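Side-chain contacts in heat shock protein, putative (Plasmodium falciparum, PDB 1Y6Z), which probably acts, as part of the Hsp90 family, as an ATP-dependent chaperone that binds unfolded proteins, the present chain being its middle domain: residues R127-S132 against V163-N168; M135-K140 against Q169-S174; Y205-E210 against S218-K223. All blocks are in the same frame, centred on the assembly; numbering follows the deposited sequence. Where two conformers were deposited one is given.

Interaction 1 (R127-S132 against V163-N168)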
loop_
_atom_site.group_PDB
_atom_site.type_symbol
_atom_site.label_atom_id
_atom_site.label_comp_id
_atom_site.label_asym_id
_atom_site.label_seq_id
_atom_site.Cartn_x
_atom_site.Cartn_y
_atom_site.Cartn_z
ATOM N N ARG B 127 -12.402 4.227 -0.359
ATOM C CA ARG B 127 -11.497 4.823 -1.357
ATOM C C ARG B 127 -10.834 6.050 -0.712
ATOM O O ARG B 127 -9.658 6.333 -0.920
ATOM C CB ARG B 127 -12.327 5.344 -2.515
ATOM C CG ARG B 127 -12.325 4.662 -3.927
ATOM C CD ARG B 127 -12.343 3.189 -3.973
ATOM N NE ARG B 127 -12.940 2.634 -5.224
ATOM C CZ ARG B 127 -12.478 2.794 -6.472
ATOM N NH1 ARG B 127 -13.099 2.184 -7.497
ATOM N NH2 ARG B 127 -11.405 3.542 -6.730
ATOM N N ILE B 128 -11.630 6.794 0.037
ATOM C CA ILE B 128 -11.067 7.935 0.772
ATOM C C ILE B 128 -9.973 7.510 1.750
ATOM O O ILE B 128 -8.942 8.148 1.838
ATOM C CB ILE B 128 -12.164 8.729 1.466
ATOM C CG1 ILE B 128 -12.897 9.556 0.416
ATOM C CG2 ILE B 128 -11.566 9.719 2.498
ATOM C CD1 ILE B 128 -14.006 10.397 0.977
ATOM N N VAL B 129 -10.205 6.461 2.533
ATOM C CA VAL B 129 -9.226 6.041 3.537
ATOM C C VAL B 129 -7.946 5.588 2.857
ATOM O O VAL B 129 -6.829 5.935 3.265
ATOM C CB VAL B 129 -9.814 4.934 4.439
ATOM C CG1 VAL B 129 -8.772 4.392 5.434
ATOM C CG2 VAL B 129 -11.044 5.462 5.116
ATOM N N LEU B 130 -8.086 4.783 1.816
ATOM C CA LEU B 130 -6.931 4.397 1.061
ATOM C C LEU B 130 -6.135 5.572 0.411
ATOM O O LEU B 130 -4.899 5.547 0.468
ATOM C CB LEU B 130 -7.259 3.236 0.116
ATOM C CG LEU B 130 -7.809 2.034 0.962
ATOM C CD1 LEU B 130 -8.162 0.772 0.114
ATOM C CD2 LEU B 130 -6.967 1.616 2.249
ATOM N N LYS B 131 -6.814 6.580 -0.161
ATOM C CA LYS B 131 -6.118 7.732 -0.750
ATOM C C LYS B 131 -5.435 8.515 0.381
ATOM O O LYS B 131 -4.354 9.068 0.176
ATOM C CB LYS B 131 -7.078 8.663 -1.528
ATOM C CG LYS B 131 -7.487 8.093 -2.878
ATOM C CD LYS B 131 -6.404 8.255 -3.883
ATOM C CE LYS B 131 -6.873 7.681 -5.223
ATOM N NZ LYS B 131 -5.746 7.569 -6.163
ATOM N N SER B 132 -6.080 8.560 1.549
ATOM C CA SER B 132 -5.541 9.329 2.703
ATOM C C SER B 132 -4.257 8.653 3.217
ATOM O O SER B 132 -3.293 9.309 3.467
ATOM C CB SER B 132 -6.573 9.367 3.849
ATOM O OG SER B 132 -7.707 10.093 3.438
ATOM N N VAL B 163 -5.134 1.913 17.169
ATOM C CA VAL B 163 -6.090 1.335 18.149
ATOM C C VAL B 163 -7.411 0.960 17.478
ATOM O O VAL B 163 -7.923 -0.181 17.624
ATOM C CB VAL B 163 -6.355 2.357 19.329
ATOM C CG1 VAL B 163 -7.341 1.795 20.391
ATOM C CG2 VAL B 163 -5.054 2.770 19.971
ATOM N N GLU B 164 -7.976 1.906 16.700
ATOM C CA GLU B 164 -9.390 1.803 16.259
ATOM C C GLU B 164 -9.691 1.320 14.869
ATOM O O GLU B 164 -10.811 0.916 14.583
ATOM C CB GLU B 164 -10.130 3.135 16.482
ATOM C CG GLU B 164 -10.044 3.598 17.899
ATOM C CD GLU B 164 -10.806 4.850 18.188
ATOM O OE1 GLU B 164 -11.350 5.488 17.247
ATOM O OE2 GLU B 164 -10.805 5.233 19.374
ATOM N N ASP B 165 -8.714 1.327 13.990
ATOM C CA ASP B 165 -9.023 1.018 12.606
ATOM C C ASP B 165 -8.423 -0.382 12.300
ATOM O O ASP B 165 -7.321 -0.507 11.752
ATOM C CB ASP B 165 -8.528 2.144 11.662
ATOM C CG ASP B 165 -8.802 1.838 10.176
ATOM O OD1 ASP B 165 -9.053 0.660 9.856
ATOM O OD2 ASP B 165 -8.753 2.746 9.330
ATOM N N LYS B 166 -9.175 -1.406 12.681
ATOM C CA LYS B 166 -8.728 -2.798 12.558
ATOM C C LYS B 166 -8.110 -3.127 11.189
ATOM O O LYS B 166 -6.983 -3.642 11.104
ATOM C CB LYS B 166 -9.899 -3.758 12.881
ATOM C CG LYS B 166 -9.515 -5.266 12.783
ATOM C CD LYS B 166 -8.249 -5.581 13.491
ATOM C CE LYS B 166 -8.137 -7.040 13.897
ATOM N NZ LYS B 166 -6.820 -7.265 14.578
ATOM N N GLU B 167 -8.838 -2.772 10.141
ATOM C CA GLU B 167 -8.547 -3.167 8.772
ATOM C C GLU B 167 -7.279 -2.499 8.261
ATOM O O GLU B 167 -6.559 -3.082 7.473
ATOM C CB GLU B 167 -9.713 -2.836 7.804
ATOM C CG GLU B 167 -11.064 -3.524 8.045
ATOM C CD GLU B 167 -11.738 -3.201 9.363
ATOM O OE1 GLU B 167 -11.584 -2.062 9.836
ATOM O OE2 GLU B 167 -12.450 -4.094 9.915
ATOM N N ASN B 168 -7.012 -1.276 8.692
ATOM C CA ASN B 168 -5.811 -0.568 8.245
ATOM C C ASN B 168 -4.680 -0.463 9.260
ATOM O O ASN B 168 -3.709 0.214 9.018
ATOM C CB ASN B 168 -6.191 0.824 7.707
ATOM C CG ASN B 168 -7.124 0.724 6.512
ATOM O OD1 ASN B 168 -6.771 0.158 5.493
ATOM N ND2 ASN B 168 -8.313 1.259 6.650
#
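An Asx motif in the turn between helix 145-164 and helix 169-173 of this Hsp90 middle domain presents the amide of Asn168 to Val129 and Leu130 on helix 121-141. Contacts of this kind show how a turn can first brace a polar side chain internally and then use it for packing. The brace is Asp165, just past the end of the longer helix. Its OD1 accepts the backbone N of Asn168 at 3.0 Å, from well above the carboxylate plane. The other oxygen, OD2, takes the side-chain ND2 of Asn168 at 3.1 Å on its syn side, with an almost straight N-H...O angle of 171°; a weaker, more bent bond joins the same ND2 to OD1. OD2 also receives Trp93 NE1, so the buried carboxylate is well supplied with donors. Because Asp165 OD2 lies almost in the amide plane of Asn168, the nearly straight bond should limit rotation of that group, although Asn168 itself makes no capping bond from its N-cap position.

Between the two segments no hydrogen bond forms. Val129 sends CG1 toward the turn, its chi1 of 175° setting that methyl opposite the backbone N, and the methyl rests against Asn168 ND2 at 3.4 Å. Pro91 and Leu94 touch the same valine. The Leu130 side chain crosses that of Asn168 at about a right angle. On another side of helix 121-141, Arg127 and Lys131 form salt bridges with Glu195 and Glu141 of the second subunit. The amide is thus shared between two aliphatic neighbours: ND2 lies by the valine, while Asn168 OD1 sits 3.6 Å from Leu130 CD2.

Interaction 2 (M135-K140 against Q169-S174)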
loop_
_atom_site.group_PDB
_atom_site.type_symbol
_atom_site.label_atom_id
_atom_site.label_comp_id
_atom_site.label_asym_id
_atom_site.label_seq_id
_atom_site.Cartn_x
_atom_site.Cartn_y
_atom_site.Cartn_z
ATOM N N MET B 135 -1.453 9.236 0.580
ATOM C CA MET B 135 -1.047 10.634 0.723
ATOM C C MET B 135 -0.024 10.775 1.881
ATOM O O MET B 135 1.001 11.420 1.695
ATOM C CB MET B 135 -2.267 11.581 0.948
ATOM C CG MET B 135 -1.904 13.089 1.264
ATOM S SD MET B 135 -3.292 14.280 1.077
ATOM C CE MET B 135 -4.501 13.335 1.958
ATOM N N MET B 136 -0.345 10.238 3.064
ATOM C CA MET B 136 0.578 10.274 4.240
ATOM C C MET B 136 1.845 9.539 3.913
ATOM O O MET B 136 2.961 10.029 4.159
ATOM C CB MET B 136 -0.063 9.637 5.500
ATOM C CG MET B 136 -1.205 10.449 6.156
ATOM S SD MET B 136 -2.062 9.653 7.538
ATOM C CE MET B 136 -2.814 8.307 6.694
ATOM N N LYS B 137 1.717 8.347 3.349
ATOM C CA LYS B 137 2.977 7.595 3.039
ATOM C C LYS B 137 3.875 8.313 2.072
ATOM O O LYS B 137 5.104 8.238 2.170
ATOM C CB LYS B 137 2.710 6.227 2.470
ATOM C CG LYS B 137 2.324 5.201 3.480
ATOM C CD LYS B 137 2.730 3.835 2.891
ATOM C CE LYS B 137 1.949 3.525 1.624
ATOM N NZ LYS B 137 2.650 4.015 0.387
ATOM N N GLY B 138 3.261 9.017 1.126
ATOM C CA GLY B 138 4.016 9.899 0.234
ATOM C C GLY B 138 4.669 11.026 1.009
ATOM O O GLY B 138 5.794 11.410 0.724
ATOM N N LEU B 139 3.951 11.595 1.970
ATOM C CA LEU B 139 4.507 12.694 2.728
ATOM C C LEU B 139 5.691 12.203 3.562
ATOM O O LEU B 139 6.700 12.878 3.633
ATOM C CB LEU B 139 3.444 13.362 3.577
ATOM C CG LEU B 139 3.725 14.739 4.211
ATOM C CD1 LEU B 139 3.906 15.839 3.149
ATOM C CD2 LEU B 139 2.593 15.078 5.137
ATOM N N LYS B 140 5.580 11.023 4.147
ATOM C CA LYS B 140 6.703 10.371 4.857
ATOM C C LYS B 140 7.926 10.138 3.934
ATOM O O LYS B 140 9.050 10.467 4.317
ATOM C CB LYS B 140 6.265 9.041 5.435
ATOM C CG LYS B 140 7.372 8.371 6.329
ATOM C CD LYS B 140 6.837 7.135 6.955
ATOM C CE LYS B 140 8.011 6.353 7.627
ATOM N NZ LYS B 140 7.434 5.248 8.356
ATOM N N GLN B 169 -4.831 -1.178 10.374
ATOM C CA GLN B 169 -3.978 -1.067 11.529
ATOM C C GLN B 169 -2.480 -1.152 11.154
ATOM O O GLN B 169 -1.711 -0.311 11.566
ATOM C CB GLN B 169 -4.410 -2.159 12.542
ATOM C CG GLN B 169 -3.682 -3.495 12.324
ATOM C CD GLN B 169 -2.617 -3.772 13.379
ATOM O OE1 GLN B 169 -2.625 -3.154 14.454
ATOM N NE2 GLN B 169 -1.715 -4.724 13.091
ATOM N N GLU B 170 -2.061 -2.109 10.317
ATOM C CA GLU B 170 -0.606 -2.257 10.052
ATOM C C GLU B 170 -0.022 -1.108 9.261
ATOM O O GLU B 170 1.084 -0.606 9.561
ATOM C CB GLU B 170 -0.318 -3.579 9.301
ATOM C CG GLU B 170 1.190 -3.805 8.991
ATOM C CD GLU B 170 1.475 -5.109 8.216
ATOM O OE1 GLU B 170 0.930 -6.156 8.636
ATOM O OE2 GLU B 170 2.264 -5.059 7.230
ATOM N N GLU B 171 -0.762 -0.665 8.238
ATOM C CA GLU B 171 -0.298 0.460 7.442
ATOM C C GLU B 171 -0.179 1.740 8.283
ATOM O O GLU B 171 0.797 2.516 8.152
ATOM C CB GLU B 171 -1.251 0.703 6.275
ATOM C CG GLU B 171 -1.025 -0.211 5.111
ATOM C CD GLU B 171 -1.505 0.477 3.848
ATOM O OE1 GLU B 171 -2.743 0.477 3.681
ATOM O OE2 GLU B 171 -0.661 1.071 3.094
ATOM N N ILE B 172 -1.143 1.935 9.161
ATOM C CA ILE B 172 -1.108 3.150 10.001
ATOM C C ILE B 172 0.062 3.032 10.982
ATOM O O ILE B 172 0.734 4.020 11.251
ATOM C CB ILE B 172 -2.418 3.378 10.740
ATOM C CG1 ILE B 172 -3.627 3.349 9.766
ATOM C CG2 ILE B 172 -2.346 4.720 11.566
ATOM C CD1 ILE B 172 -4.999 3.514 10.491
ATOM N N ALA B 173 0.218 1.842 11.561
ATOM C CA ALA B 173 1.282 1.511 12.528
ATOM C C ALA B 173 2.672 1.805 11.954
ATOM O O ALA B 173 3.573 2.272 12.674
ATOM C CB ALA B 173 1.154 0.013 12.948
ATOM N N SER B 174 2.832 1.570 10.655
ATOM C CA SER B 174 4.088 1.827 9.962
ATOM C C SER B 174 4.480 3.314 9.909
ATOM O O SER B 174 5.648 3.646 9.601
ATOM C CB SER B 174 4.046 1.195 8.549
ATOM O OG SER B 174 3.291 1.934 7.642
HETATM O O HOH W 1 5.723 3.511 6.387
#
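Lys140 is stretched to its full length: chi1 of -174° turns CG away from the backbone N, the remaining torsions all stay near 180°, and the chain carries its ammonium group straight to the backbone carbonyl of Ser174. Lys137, one turn earlier on helix 121-141, does the reverse. Its chain folds at chi3 (-64°) and again at chi4, which brings CE, and not the charged nitrogen, beside the carboxylate of Glu171. The two lysines illustrate how the same residue type can serve one helix interface in quite different ways.

The contact joins the later part of helix 121-141 to the short helix 169-173, within the helical region that in Hsp90 middle domains lies between the two alpha-beta units. It is a surface contact, with little area buried. Lys140 NZ comes to 2.7 Å from Ser174 O. A single water links the two residues, accepting from Lys140 NZ at 3.1 Å and donating to Ser174 OG at 3.2 Å. That hydroxyl is itself held, since Ser174 OG donates to Glu171 O at 2.6 Å, tilted moderately from the carbonyl plane. The serine thus ties back to its own helical turn while facing the water. Beyond the two segments, Lys140 NZ also forms a salt bridge with Asp189, and its chain touches Trp147.

Lys137 and Glu171 cross at about a right angle, with Lys137 CE 3.9 Å from Glu171 OE2. Lys137 NZ remains 5.2 Å from that oxygen, too far for a salt bridge, so any attraction there is probably long-range and softened by solvent. At Lys140, by contrast, a carboxylate, a nearby carbonyl oxygen and a water oxygen gather round one nitrogen, surroundings that would probably favour a protonated lysine.

Interaction 3 (Y205-E210 against S218-K223)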
loop_
_atom_site.group_PDB
_atom_site.type_symbol
_atom_site.label_atom_id
_atom_site.label_comp_id
_atom_site.label_asym_id
_atom_site.label_seq_id
_atom_site.Cartn_x
_atom_site.Cartn_y
_atom_site.Cartn_z
ATOM N N TYR B 205 10.298 -3.776 22.313
ATOM C CA TYR B 205 9.983 -3.426 23.705
ATOM C C TYR B 205 9.571 -1.998 23.804
ATOM O O TYR B 205 10.057 -1.193 23.048
ATOM C CB TYR B 205 11.187 -3.672 24.629
ATOM C CG TYR B 205 11.565 -5.132 24.672
ATOM C CD1 TYR B 205 12.507 -5.672 23.766
ATOM C CD2 TYR B 205 10.945 -5.990 25.581
ATOM C CE1 TYR B 205 12.831 -7.046 23.797
ATOM C CE2 TYR B 205 11.261 -7.345 25.630
ATOM C CZ TYR B 205 12.205 -7.862 24.747
ATOM O OH TYR B 205 12.472 -9.208 24.815
ATOM N N TYR B 206 8.682 -1.691 24.747
ATOM C CA TYR B 206 8.433 -0.311 25.143
ATOM C C TYR B 206 8.264 -0.136 26.651
ATOM O O TYR B 206 8.049 -1.099 27.355
ATOM C CB TYR B 206 7.211 0.259 24.401
ATOM C CG TYR B 206 5.877 -0.198 24.915
ATOM C CD1 TYR B 206 5.175 0.575 25.842
ATOM C CD2 TYR B 206 5.299 -1.366 24.448
ATOM C CE1 TYR B 206 3.939 0.179 26.303
ATOM C CE2 TYR B 206 4.054 -1.781 24.922
ATOM C CZ TYR B 206 3.393 -0.989 25.848
ATOM O OH TYR B 206 2.162 -1.372 26.302
ATOM N N ILE B 207 8.346 1.104 27.118
ATOM C CA ILE B 207 8.222 1.415 28.563
ATOM C C ILE B 207 7.483 2.732 28.856
ATOM O O ILE B 207 7.916 3.807 28.410
ATOM C CB ILE B 207 9.611 1.415 29.275
ATOM C CG1 ILE B 207 9.456 1.648 30.790
ATOM C CG2 ILE B 207 10.602 2.454 28.668
ATOM C CD1 ILE B 207 10.634 1.112 31.611
ATOM N N SER B 208 6.386 2.639 29.620
ATOM C CA SER B 208 5.728 3.843 30.164
ATOM C C SER B 208 6.742 4.800 30.811
ATOM O O SER B 208 7.435 4.449 31.792
ATOM C CB SER B 208 4.636 3.468 31.171
ATOM O OG SER B 208 3.583 2.729 30.559
ATOM N N GLY B 209 6.844 5.996 30.236
ATOM C CA GLY B 209 7.725 7.040 30.721
ATOM C C GLY B 209 6.917 8.265 31.108
ATOM O O GLY B 209 5.714 8.363 30.799
ATOM N N GLU B 210 7.582 9.191 31.799
ATOM C CA GLU B 210 6.970 10.417 32.293
ATOM C C GLU B 210 7.473 11.588 31.458
ATOM O O GLU B 210 6.747 12.559 31.222
ATOM C CB GLU B 210 7.322 10.599 33.781
ATOM C CG GLU B 210 6.866 11.895 34.443
ATOM C CD GLU B 210 5.355 11.973 34.676
ATOM O OE1 GLU B 210 4.874 13.100 34.941
ATOM O OE2 GLU B 210 4.658 10.932 34.600
ATOM N N SER B 218 14.669 4.506 34.143
ATOM C CA SER B 218 13.986 3.415 34.818
ATOM C C SER B 218 14.928 2.252 35.173
ATOM O O SER B 218 15.772 1.846 34.365
ATOM C CB SER B 218 12.803 2.927 33.974
ATOM O OG SER B 218 12.011 1.986 34.686
ATOM N N PRO B 219 14.830 1.773 36.422
ATOM C CA PRO B 219 15.414 0.528 36.951
ATOM C C PRO B 219 14.951 -0.734 36.218
ATOM O O PRO B 219 15.781 -1.595 35.902
ATOM C CB PRO B 219 14.914 0.513 38.400
ATOM C CG PRO B 219 14.781 1.975 38.729
ATOM C CD PRO B 219 14.166 2.545 37.488
ATOM N N SER B 220 13.647 -0.835 35.954
ATOM C CA SER B 220 13.056 -1.939 35.177
ATOM C C SER B 220 13.695 -2.164 33.803
ATOM O O SER B 220 13.455 -3.173 33.166
ATOM C CB SER B 220 11.551 -1.696 35.004
ATOM O OG SER B 220 11.317 -0.348 34.611
ATOM N N LEU B 221 14.526 -1.225 33.363
ATOM C CA LEU B 221 15.222 -1.314 32.077
ATOM C C LEU B 221 16.563 -2.064 32.108
ATOM O O LEU B 221 17.090 -2.424 31.046
ATOM C CB LEU B 221 15.426 0.084 31.494
ATOM C CG LEU B 221 14.199 0.661 30.775
ATOM C CD1 LEU B 221 14.458 2.109 30.427
ATOM C CD2 LEU B 221 13.800 -0.176 29.528
ATOM N N GLU B 222 17.114 -2.302 33.308
ATOM C CA GLU B 222 18.448 -2.906 33.443
ATOM C C GLU B 222 18.740 -4.145 32.571
ATOM O O GLU B 222 19.736 -4.140 31.854
ATOM C CB GLU B 222 18.777 -3.218 34.916
ATOM C CG GLU B 222 20.198 -2.818 35.333
ATOM C CD GLU B 222 21.325 -3.564 34.618
ATOM O OE1 GLU B 222 21.734 -3.124 33.507
ATOM O OE2 GLU B 222 21.837 -4.571 35.193
ATOM N N LYS B 223 17.891 -5.177 32.627
ATOM C CA LYS B 223 18.121 -6.381 31.808
ATOM C C LYS B 223 18.116 -6.106 30.314
ATOM O O LYS B 223 18.939 -6.652 29.567
ATOM C CB LYS B 223 17.150 -7.532 32.094
ATOM C CG LYS B 223 17.225 -8.650 30.974
ATOM C CD LYS B 223 16.521 -9.964 31.327
ATOM C CE LYS B 223 15.952 -10.691 30.077
ATOM N NZ LYS B 223 16.562 -12.022 29.718
#
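Apolar packing of a strand against the turn that leads into helix 222-226 defines this contact, in which one methyl group, Ile207 CD1, does all the close touching from the strand side. Two serine hydroxyls and a leucine meet it from the 218-223 segment. Ile207 lies on strand 204-208, and its chi1 of -176° throws CG1 outward from the backbone N, with the chain continuing nearly extended, so that CD1 is pushed forward as a leading tip.

The leucine contribution is apolar throughout. Leu221 CG lies 3.7 Å from Ile207 CD1, and both methyls of the leucine fork follow closely, CD2 at 4.0 Å and CD1 at 4.1 Å from the same isoleucine carbon. The methyl therefore faces the branch point, about evenly between the two arms. Leu221 leaves its backbone at an angle to the strand, and only its branched end reaches the isoleucine.

Strand 204-208 is the central strand of a three-stranded parallel sheet, flanked by strands 231-234 and 256-258. The chain leaves it, passes through helices 212-215 and 222-226 and returns in the neighbouring parallel strand 231-234, a beta-alpha-beta crossover, and Ile207 meets the crossover in the turn leading into the second of these helices. Val231 and Val259 touch both Ile207 and Leu221, extending the apolar patch. Tyr206 points away from this layer and packs on helix 237-249, so the crossover segment lies on one face and helix 237-249 on the other.

The two hydroxyls also touch the methyl. Ser220 OG stands 3.4 Å from Ile207 CD1, and Ser218 OG 3.5 Å from it. The two oxygens are modelled as a very short hydrogen-bonded pair whose exact length is doubtful.

Overall arrangement
Interactions 1 and 2 form one continuous region. Both use helix 121-141, their centres are 10 Å apart, and they touch where Asp165 CB meets Ile172 CD1 at 4.0 Å. The two pairs interleave along the chain, so the same helix is met first by the turn at 163-168 and then by the short helix that follows it. Interaction 3 stands apart in the C-terminal three-stranded unit, its centre about 32 Å from that of interaction 1 and 27 Å from that of interaction 2, with no atoms in touch. In Hsp90 proteins the nucleotide pocket belongs to the N-terminal domain, absent here, and none of the three contacts involves a ligand; they join parts of the middle domain.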